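Local coordinates for protein phenol hydroxylase component phL (Pseudomonas stutzeri, PDB 3U52) that probably forms the largely helical beta subunit of the hydroxylase component of a multicomponent phenol hydroxylase, as in related bacterial monooxygenases, at residues R121-L126 with D192-Q196; L221-M225 with W289-Y294; P228-K233 with L310-E316. One frame throughout, in Å; residues are numbered along the deposited sequence.

Contact 1 (R121-L126 with D192-Q196)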
loop_
_atom_site.group_PDB
_atom_site.type_symbol
_atom_site.label_atom_id
_atom_site.label_comp_id
_atom_site.label_asym_id
_atom_site.label_seq_id
_atom_site.Cartn_x
_atom_site.Cartn_y
_atom_site.Cartn_z
ATOM N N ARG D 121 28.868 -9.314 34.192
ATOM C CA ARG D 121 28.809 -10.525 35.014
ATOM C C ARG D 121 27.378 -10.936 35.353
ATOM O O ARG D 121 27.086 -12.139 35.425
ATOM C CB ARG D 121 29.657 -10.373 36.306
ATOM C CG ARG D 121 29.577 -11.573 37.244
ATOM C CD ARG D 121 30.592 -11.480 38.398
ATOM N NE ARG D 121 30.661 -12.744 39.138
ATOM C CZ ARG D 121 30.107 -12.975 40.328
ATOM N NH1 ARG D 121 29.447 -12.016 40.988
ATOM N NH2 ARG D 121 30.253 -14.176 40.878
ATOM N N LEU D 122 26.492 -9.964 35.562
ATOM C CA LEU D 122 25.144 -10.294 36.025
ATOM C C LEU D 122 24.092 -10.281 34.907
ATOM O O LEU D 122 23.141 -11.049 34.960
ATOM C CB LEU D 122 24.727 -9.338 37.141
ATOM C CG LEU D 122 25.670 -9.386 38.351
ATOM C CD1 LEU D 122 25.250 -8.338 39.374
ATOM C CD2 LEU D 122 25.669 -10.796 38.956
ATOM N N LEU D 123 24.300 -9.424 33.912
ATOM C CA LEU D 123 23.300 -9.149 32.848
ATOM C C LEU D 123 23.695 -9.731 31.496
ATOM O O LEU D 123 22.956 -10.517 30.908
ATOM C CB LEU D 123 23.042 -7.630 32.716
ATOM C CG LEU D 123 21.937 -7.251 31.699
ATOM C CD1 LEU D 123 20.612 -7.864 32.147
ATOM C CD2 LEU D 123 21.822 -5.759 31.575
ATOM N N VAL D 124 24.861 -9.369 30.993
ATOM C CA VAL D 124 25.210 -9.755 29.634
ATOM C C VAL D 124 25.209 -11.280 29.366
ATOM O O VAL D 124 24.790 -11.681 28.272
ATOM C CB VAL D 124 26.485 -8.992 29.107
ATOM C CG1 VAL D 124 26.914 -9.501 27.759
ATOM C CG2 VAL D 124 26.188 -7.461 29.054
ATOM N N PRO D 125 25.669 -12.139 30.334
ATOM C CA PRO D 125 25.683 -13.573 29.972
ATOM C C PRO D 125 24.303 -14.218 29.733
ATOM O O PRO D 125 24.221 -15.294 29.144
ATOM C CB PRO D 125 26.468 -14.245 31.120
ATOM C CG PRO D 125 27.277 -13.096 31.769
ATOM C CD PRO D 125 26.303 -11.900 31.636
ATOM N N LEU D 126 23.231 -13.543 30.134
ATOM C CA LEU D 126 21.899 -13.916 29.727
ATOM C C LEU D 126 21.707 -14.044 28.204
ATOM O O LEU D 126 20.779 -14.718 27.793
ATOM C CB LEU D 126 20.854 -12.934 30.287
ATOM C CG LEU D 126 20.725 -12.810 31.818
ATOM C CD1 LEU D 126 19.574 -11.847 32.161
ATOM C CD2 LEU D 126 20.436 -14.167 32.392
ATOM N N ASP D 192 32.809 -18.862 35.611
ATOM C CA ASP D 192 32.367 -18.376 36.920
ATOM C C ASP D 192 31.379 -19.365 37.519
ATOM O O ASP D 192 30.379 -19.720 36.898
ATOM C CB ASP D 192 31.730 -16.979 36.839
ATOM C CG ASP D 192 31.462 -16.364 38.222
ATOM O OD1 ASP D 192 31.037 -17.073 39.165
ATOM O OD2 ASP D 192 31.683 -15.148 38.375
ATOM N N GLU D 193 31.632 -19.783 38.758
ATOM C CA GLU D 193 30.763 -20.752 39.422
ATOM C C GLU D 193 29.304 -20.280 39.522
ATOM O O GLU D 193 28.404 -21.093 39.518
ATOM C CB GLU D 193 31.340 -21.139 40.807
ATOM C CG GLU D 193 31.496 -19.920 41.755
ATOM C CD GLU D 193 32.051 -20.299 43.141
ATOM O OE1 GLU D 193 31.249 -20.317 44.117
ATOM O OE2 GLU D 193 33.276 -20.590 43.233
ATOM N N MET D 194 29.095 -18.972 39.601
ATOM C CA MET D 194 27.777 -18.344 39.674
ATOM C C MET D 194 26.897 -18.766 38.490
ATOM O O MET D 194 25.684 -18.961 38.675
ATOM C CB MET D 194 27.949 -16.828 39.610
ATOM C CG MET D 194 26.804 -15.984 40.207
ATOM S SD MET D 194 26.767 -14.347 39.391
ATOM C CE MET D 194 25.685 -14.803 38.057
ATOM N N TRP D 195 27.490 -18.896 37.284
ATOM C CA TRP D 195 26.716 -19.245 36.072
ATOM C C TRP D 195 26.566 -20.728 35.827
ATOM O O TRP D 195 25.811 -21.129 34.913
ATOM C CB TRP D 195 27.284 -18.565 34.802
ATOM C CG TRP D 195 26.986 -17.144 34.848
ATOM C CD1 TRP D 195 27.817 -16.147 35.256
ATOM C CD2 TRP D 195 25.716 -16.533 34.566
ATOM N NE1 TRP D 195 27.142 -14.922 35.212
ATOM C CE2 TRP D 195 25.851 -15.144 34.810
ATOM C CE3 TRP D 195 24.479 -17.027 34.122
ATOM C CZ2 TRP D 195 24.787 -14.240 34.640
ATOM C CZ3 TRP D 195 23.425 -16.137 33.942
ATOM C CH2 TRP D 195 23.593 -14.751 34.189
ATOM N N GLN D 196 27.309 -21.563 36.571
ATOM C CA GLN D 196 27.342 -22.985 36.186
ATOM C C GLN D 196 26.010 -23.719 36.331
ATOM O O GLN D 196 25.665 -24.509 35.466
ATOM C CB GLN D 196 28.545 -23.758 36.770
ATOM C CG GLN D 196 29.876 -23.173 36.313
ATOM C CD GLN D 196 29.863 -22.688 34.839
ATOM O OE1 GLN D 196 29.728 -23.479 33.906
ATOM N NE2 GLN D 196 30.035 -21.379 34.647
#

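Contact 2 (L221-M225 with W289-Y294)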
loop_
_atom_site.group_PDB
_atom_site.type_symbol
_atom_site.label_atom_id
_atom_site.label_comp_id
_atom_site.label_asym_id
_atom_site.label_seq_id
_atom_site.Cartn_x
_atom_site.Cartn_y
_atom_site.Cartn_z
ATOM N N LEU D 221 8.367 -22.196 32.770
ATOM C CA LEU D 221 9.148 -22.329 34.020
ATOM C C LEU D 221 10.428 -21.471 34.080
ATOM O O LEU D 221 10.591 -20.688 35.009
ATOM C CB LEU D 221 9.447 -23.793 34.349
ATOM C CG LEU D 221 8.262 -24.778 34.472
ATOM C CD1 LEU D 221 8.833 -26.191 34.735
ATOM C CD2 LEU D 221 7.154 -24.382 35.487
ATOM N N ILE D 222 11.317 -21.567 33.104
ATOM C CA ILE D 222 12.530 -20.745 33.150
ATOM C C ILE D 222 12.198 -19.236 32.967
ATOM O O ILE D 222 12.518 -18.407 33.812
ATOM C CB ILE D 222 13.564 -21.227 32.118
ATOM C CG1 ILE D 222 14.142 -22.609 32.548
ATOM C CG2 ILE D 222 14.701 -20.239 32.016
ATOM C CD1 ILE D 222 14.784 -23.366 31.415
ATOM N N ASP D 223 11.504 -18.911 31.881
ATOM C CA ASP D 223 11.159 -17.521 31.565
ATOM C C ASP D 223 10.264 -16.899 32.630
ATOM O O ASP D 223 10.408 -15.724 32.931
ATOM C CB ASP D 223 10.475 -17.433 30.188
ATOM C CG ASP D 223 11.431 -17.773 29.020
ATOM O OD1 ASP D 223 12.647 -18.058 29.227
ATOM O OD2 ASP D 223 10.955 -17.788 27.854
ATOM N N GLY D 224 9.343 -17.679 33.191
ATOM C CA GLY D 224 8.382 -17.155 34.135
ATOM C C GLY D 224 8.936 -16.834 35.511
ATOM O O GLY D 224 8.240 -16.240 36.353
ATOM N N MET D 225 10.177 -17.234 35.757
ATOM C CA MET D 225 10.882 -16.857 36.974
ATOM C C MET D 225 11.999 -15.915 36.601
ATOM O O MET D 225 12.196 -14.901 37.279
ATOM C CB MET D 225 11.472 -18.107 37.661
ATOM C CG MET D 225 10.592 -18.691 38.774
ATOM S SD MET D 225 11.450 -20.035 39.643
ATOM C CE MET D 225 11.195 -21.388 38.488
ATOM N N TRP D 289 11.229 -30.125 36.834
ATOM C CA TRP D 289 11.981 -28.992 36.284
ATOM C C TRP D 289 11.891 -27.693 37.028
ATOM O O TRP D 289 12.843 -26.923 37.007
ATOM C CB TRP D 289 11.541 -28.746 34.834
ATOM C CG TRP D 289 11.940 -29.802 33.866
ATOM C CD1 TRP D 289 11.149 -30.779 33.341
ATOM C CD2 TRP D 289 13.206 -29.942 33.251
ATOM N NE1 TRP D 289 11.853 -31.524 32.432
ATOM C CE2 TRP D 289 13.117 -31.015 32.353
ATOM C CE3 TRP D 289 14.409 -29.235 33.340
ATOM C CZ2 TRP D 289 14.197 -31.417 31.573
ATOM C CZ3 TRP D 289 15.465 -29.631 32.576
ATOM C CH2 TRP D 289 15.360 -30.715 31.702
ATOM N N GLU D 290 10.759 -27.392 37.667
ATOM C CA GLU D 290 10.645 -26.085 38.332
ATOM C C GLU D 290 11.741 -25.796 39.397
ATOM O O GLU D 290 12.285 -24.687 39.433
ATOM C CB GLU D 290 9.214 -25.812 38.829
ATOM C CG GLU D 290 9.016 -24.434 39.449
ATOM C CD GLU D 290 9.350 -24.389 40.961
ATOM O OE1 GLU D 290 9.893 -25.392 41.478
ATOM O OE2 GLU D 290 9.057 -23.365 41.641
ATOM N N PRO D 291 12.079 -26.788 40.267
ATOM C CA PRO D 291 13.150 -26.571 41.239
ATOM C C PRO D 291 14.524 -26.465 40.586
ATOM O O PRO D 291 15.423 -25.906 41.170
ATOM C CB PRO D 291 13.084 -27.842 42.123
ATOM C CG PRO D 291 11.737 -28.436 41.881
ATOM C CD PRO D 291 11.434 -28.107 40.448
ATOM N N GLN D 292 14.709 -27.014 39.393
ATOM C CA GLN D 292 15.978 -26.814 38.685
ATOM C C GLN D 292 16.113 -25.385 38.163
ATOM O O GLN D 292 17.196 -24.827 38.162
ATOM C CB GLN D 292 16.090 -27.786 37.539
ATOM C CG GLN D 292 16.219 -29.215 38.024
ATOM C CD GLN D 292 16.395 -30.146 36.899
ATOM O OE1 GLN D 292 17.403 -30.085 36.186
ATOM N NE2 GLN D 292 15.419 -31.029 36.705
ATOM N N ALA D 293 14.979 -24.811 37.736
ATOM C CA ALA D 293 14.871 -23.416 37.316
ATOM C C ALA D 293 15.171 -22.470 38.471
ATOM O O ALA D 293 15.938 -21.505 38.328
ATOM C CB ALA D 293 13.474 -23.144 36.725
ATOM N N TYR D 294 14.599 -22.764 39.629
ATOM C CA TYR D 294 14.865 -21.994 40.848
ATOM C C TYR D 294 16.316 -22.091 41.286
ATOM O O TYR D 294 16.971 -21.081 41.593
ATOM C CB TYR D 294 13.968 -22.541 41.960
ATOM C CG TYR D 294 14.235 -21.935 43.309
ATOM C CD1 TYR D 294 13.639 -20.730 43.671
ATOM C CD2 TYR D 294 15.099 -22.570 44.226
ATOM C CE1 TYR D 294 13.865 -20.165 44.937
ATOM C CE2 TYR D 294 15.350 -22.011 45.493
ATOM C CZ TYR D 294 14.716 -20.823 45.843
ATOM O OH TYR D 294 14.931 -20.276 47.077
#

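Contact 3 (P228-K233 with L310-E316). With XE (xenon), chain B.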
loop_
_atom_site.group_PDB
_atom_site.type_symbol
_atom_site.label_atom_id
_atom_site.label_comp_id
_atom_site.label_asym_id
_atom_site.label_seq_id
_atom_site.Cartn_x
_atom_site.Cartn_y
_atom_site.Cartn_z
ATOM N N PRO D 228 10.843 -11.949 35.461
ATOM C CA PRO D 228 10.589 -11.086 36.641
ATOM C C PRO D 228 11.829 -10.831 37.502
ATOM O O PRO D 228 12.071 -9.689 37.871
ATOM C CB PRO D 228 9.504 -11.848 37.424
ATOM C CG PRO D 228 8.771 -12.706 36.297
ATOM C CD PRO D 228 9.959 -13.146 35.453
ATOM N N LEU D 229 12.627 -11.866 37.778
ATOM C CA LEU D 229 13.811 -11.678 38.620
ATOM C C LEU D 229 14.745 -10.650 38.023
ATOM O O LEU D 229 15.196 -9.734 38.705
ATOM C CB LEU D 229 14.577 -12.997 38.838
ATOM C CG LEU D 229 15.878 -12.917 39.661
ATOM C CD1 LEU D 229 15.611 -12.477 41.098
ATOM C CD2 LEU D 229 16.569 -14.278 39.636
ATOM N N VAL D 230 15.037 -10.811 36.741
ATOM C CA VAL D 230 16.034 -9.967 36.072
ATOM C C VAL D 230 15.516 -8.555 35.676
ATOM O O VAL D 230 16.142 -7.529 36.009
ATOM C CB VAL D 230 16.669 -10.688 34.868
ATOM C CG1 VAL D 230 17.694 -9.759 34.179
ATOM C CG2 VAL D 230 17.366 -11.965 35.319
ATOM N N TYR D 231 14.388 -8.499 34.968
ATOM C CA TYR D 231 13.964 -7.220 34.381
ATOM C C TYR D 231 12.998 -6.444 35.243
ATOM O O TYR D 231 12.657 -5.306 34.889
ATOM C CB TYR D 231 13.425 -7.412 32.949
ATOM C CG TYR D 231 14.456 -8.062 32.049
ATOM C CD1 TYR D 231 14.388 -9.403 31.744
ATOM C CD2 TYR D 231 15.534 -7.342 31.584
ATOM C CE1 TYR D 231 15.376 -10.017 30.930
ATOM C CE2 TYR D 231 16.498 -7.930 30.781
ATOM C CZ TYR D 231 16.413 -9.259 30.461
ATOM O OH TYR D 231 17.409 -9.802 29.673
ATOM N N ASP D 232 12.563 -7.037 36.348
ATOM C CA ASP D 232 11.843 -6.320 37.374
ATOM C C ASP D 232 12.671 -6.138 38.628
ATOM O O ASP D 232 12.991 -5.010 39.000
ATOM C CB ASP D 232 10.564 -7.031 37.746
ATOM C CG ASP D 232 9.416 -6.708 36.806
ATOM O OD1 ASP D 232 9.565 -5.823 35.915
ATOM O OD2 ASP D 232 8.348 -7.369 36.943
ATOM N N LYS D 233 13.005 -7.250 39.288
ATOM C CA LYS D 233 13.679 -7.166 40.593
ATOM C C LYS D 233 15.133 -6.707 40.518
ATOM O O LYS D 233 15.494 -5.726 41.169
ATOM C CB LYS D 233 13.455 -8.448 41.416
ATOM C CG LYS D 233 11.986 -8.530 41.760
ATOM C CD LYS D 233 11.588 -9.862 42.301
ATOM C CE LYS D 233 10.144 -10.244 41.952
ATOM N NZ LYS D 233 9.124 -9.340 42.556
ATOM N N LEU D 310 14.178 -13.702 44.330
ATOM C CA LEU D 310 13.866 -15.001 43.689
ATOM C C LEU D 310 12.653 -15.722 44.315
ATOM O O LEU D 310 11.846 -16.342 43.605
ATOM C CB LEU D 310 15.092 -15.938 43.615
ATOM C CG LEU D 310 14.845 -17.263 42.865
ATOM C CD1 LEU D 310 14.237 -17.092 41.434
ATOM C CD2 LEU D 310 16.107 -18.108 42.798
ATOM N N ASN D 311 12.508 -15.633 45.636
ATOM C CA ASN D 311 11.381 -16.306 46.296
ATOM C C ASN D 311 10.070 -15.697 45.889
ATOM O O ASN D 311 9.093 -16.409 45.702
ATOM C CB ASN D 311 11.568 -16.340 47.812
ATOM C CG ASN D 311 12.729 -17.250 48.222
ATOM O OD1 ASN D 311 13.079 -18.209 47.501
ATOM N ND2 ASN D 311 13.356 -16.942 49.351
ATOM N N GLU D 312 10.057 -14.384 45.708
ATOM C CA GLU D 312 8.859 -13.696 45.195
ATOM C C GLU D 312 8.534 -14.044 43.736
ATOM O O GLU D 312 7.374 -14.075 43.354
ATOM C CB GLU D 312 9.019 -12.192 45.300
ATOM C CG GLU D 312 9.158 -11.681 46.713
ATOM C CD GLU D 312 9.362 -10.188 46.729
ATOM O OE1 GLU D 312 10.002 -9.700 45.777
ATOM O OE2 GLU D 312 8.866 -9.504 47.667
ATOM N N ALA D 313 9.565 -14.273 42.923
ATOM C CA ALA D 313 9.349 -14.614 41.519
ATOM C C ALA D 313 8.784 -16.021 41.453
ATOM O O ALA D 313 7.887 -16.301 40.638
ATOM C CB ALA D 313 10.637 -14.475 40.695
ATOM N N ARG D 314 9.259 -16.891 42.355
ATOM C CA ARG D 314 8.748 -18.249 42.444
ATOM C C ARG D 314 7.295 -18.260 42.878
ATOM O O ARG D 314 6.493 -19.074 42.402
ATOM C CB ARG D 314 9.610 -19.091 43.392
ATOM C CG ARG D 314 9.350 -20.551 43.283
ATOM C CD ARG D 314 10.129 -21.303 44.306
ATOM N NE ARG D 314 10.324 -22.683 43.875
ATOM C CZ ARG D 314 11.149 -23.531 44.475
ATOM N NH1 ARG D 314 11.831 -23.126 45.544
ATOM N NH2 ARG D 314 11.276 -24.774 44.017
ATOM N N ALA D 315 6.960 -17.343 43.785
ATOM C CA ALA D 315 5.602 -17.259 44.307
ATOM C C ALA D 315 4.691 -16.762 43.195
ATOM O O ALA D 315 3.587 -17.255 43.038
ATOM C CB ALA D 315 5.537 -16.298 45.511
ATOM N N GLU D 316 5.156 -15.768 42.439
ATOM C CA GLU D 316 4.407 -15.268 41.273
ATOM C C GLU D 316 4.146 -16.362 40.204
ATOM O O GLU D 316 3.006 -16.545 39.768
ATOM C CB GLU D 316 5.079 -14.019 40.699
ATOM C CG GLU D 316 5.127 -12.833 41.707
ATOM C CD GLU D 316 6.096 -11.694 41.285
ATOM O OE1 GLU D 316 6.420 -10.802 42.125
ATOM O OE2 GLU D 316 6.530 -11.691 40.107
HETATM XE XE XE B . 9.404 -8.584 33.552
#

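Contact 1 (R121-L126 with D192-Q196)
Arg121 and Asp192 face each other with their CA atoms 8.8 Å apart, and Pro125 and Trp195 approach about as closely at the other end. Arg121 and Leu122 sit in the last turn of helix 113-122, after which Leu123 to Leu126 fold into a type I beta turn. Opposite them, Asp192 is the residue where the chain leaves helix 180-191, and its OD1 accepts from Met194 N, an Asx turn that shapes the link to helix 196-205. The Arg121 chain runs straight out from CG to NE, with CG anti to the backbone N (chi1 177°), and brings the guanidinium side-on to the carboxylate. NE and NH2 both grip one oxygen, Asp192 OD2, at 2.7 Å from NE and 3.0 Å from NH2, both on its syn side; the weak third bond runs from NH2 to OD1. Met194 SD rests over the centre of the guanidinium face, 3.7 Å from Arg121 CZ, and also touches Leu122 CD2. Trp195 enters as a flat blade: NE1 donates in the ring plane to Arg121 O at 2.8 Å, though the N-H bends to 140°. Pro125 CB lies over the six-membered ring, 4.0 Å from its centroid, a CH-pi contact, with Met194 CE near the rim of the opposite face and Leu126 CD2 against the far edge at CH2. Leu122 O, buried without a hydrogen-bond partner in the model, meets the ring edge, 3.6 Å from Trp195 CZ2. Leu300 of helix 276-302 packs on Trp195 and Met194. The charged pair and the indole bond thus tie the end of one helix to the turn after another.

Contact 2 (L221-M225 with W289-Y294)
Ala293 is the low point of this interface, and Met225 is the bump that fills it. Helices 211-240 and 276-302 run in roughly the same direction here, the axes of the two short segments crossing at -41° and approaching to 9.3 Å. At the level of Ile222 and Ala293 the backbones come nearest, CA to CA 5.5 Å, which the single methyl of the alanine permits. Met225 extends across and then bends at its thioether (chi3 -80°), dropping CE onto Ala293 CB at 3.4 Å, tighter than an ordinary carbon contact. The same methyl also covers Glu290 O, 3.6 Å from it, and touches Glu290 CG, while SD passes alongside the backbone of Tyr294. One turn earlier, Leu221 supplies a second bump: its CD1 abuts the backbone there, 3.7 Å from Trp289 CB and as close to Glu290 N, with CD2 next to Glu290 CB. Ile222 closes the flank of the alanine, CG1 standing 4.3 Å from Ala293 CB. Only the stem of Trp289 joins in, because the indole swings off toward Leu201 and Val217. Helix 276-302 is kinked where the N of Pro291, which has no N-H, and that of Gln292 make no bond to the turn before, and the proline ring lies on the side facing away from Leu221 and Met225. No hydrogen bond crosses between the segments, and the polar ends find partners elsewhere: Trp289 NE1 at Glu213, Glu290 at Arg314 and Tyr294 OH at Asn311. What joins the two helices directly is therefore apolar shape-matching, with one methionine methyl seated against an alanine and buried from solvent.

Contact 3 (P228-K233 with L310-E316)
Pro228 opens the contact by laying its CB against Ala313 CB, 4.3 Å away, with Glu316 OE2 slightly nearer to the same proline carbon. Its carbonyl takes both Asp232 N and Lys233 N, the sign of a wider pi-type turn. Leu229 follows, its CG set anti to the backbone N (chi1 178°), which sends the branched end across to Leu310: CD1 sits 3.7 Å from Leu310 N, while CD2 meets Leu310 CD1. Asp232 turns its carboxylate to the bound xenon, OD1 3.6 Å from it, in the pocket that Tyr227 and Tyr257 complete. Lys233 closes the segment: CE of its bent chain passes by Ala313, and NZ goes on to two glutamates one turn apart, bonding Glu316 OE1 on its syn side at 3.1 Å and Glu312 OE1 weakly at 3.4 Å. With an alanine here, both carboxylates would probably lose their shared positive mate and be free to swing away from helix 211-240. The axes of the two segments cross steeply, at 114°. Glu312 and Glu316 are exposed, whereas Leu229 and Leu310 are buried. Around them, helix 276-302 backs Leu310 through Leu297 and Ala301, helix 251-274 brings Tyr257 against Pro228, and helix 126-143 meets Val230 through Leu126.

Overall arrangement
Contacts 2 and 3 share helix 211-240, which meets helix 276-302 in the first and helix 307-322 in the second; their centres lie 11 Å apart. The latter two helices are also stitched together directly, Glu290 OE2 to Arg314 NE at 2.7 Å in a salt bridge and Tyr294 OH to Asn311 OD1 at 2.8 Å in a probable hydrogen bond. Contact 1 stands about 17 Å, centre to centre, from each of the others, yet it reaches contact 3 through Leu126 CD1, 3.5 Å from Val230 CG1. Contact 3 lines a xenon pocket through Asp232, whereas the side chains of Leu126 in contact 1 and Met225 in contact 2 each lie about 11 Å from a bound xenon.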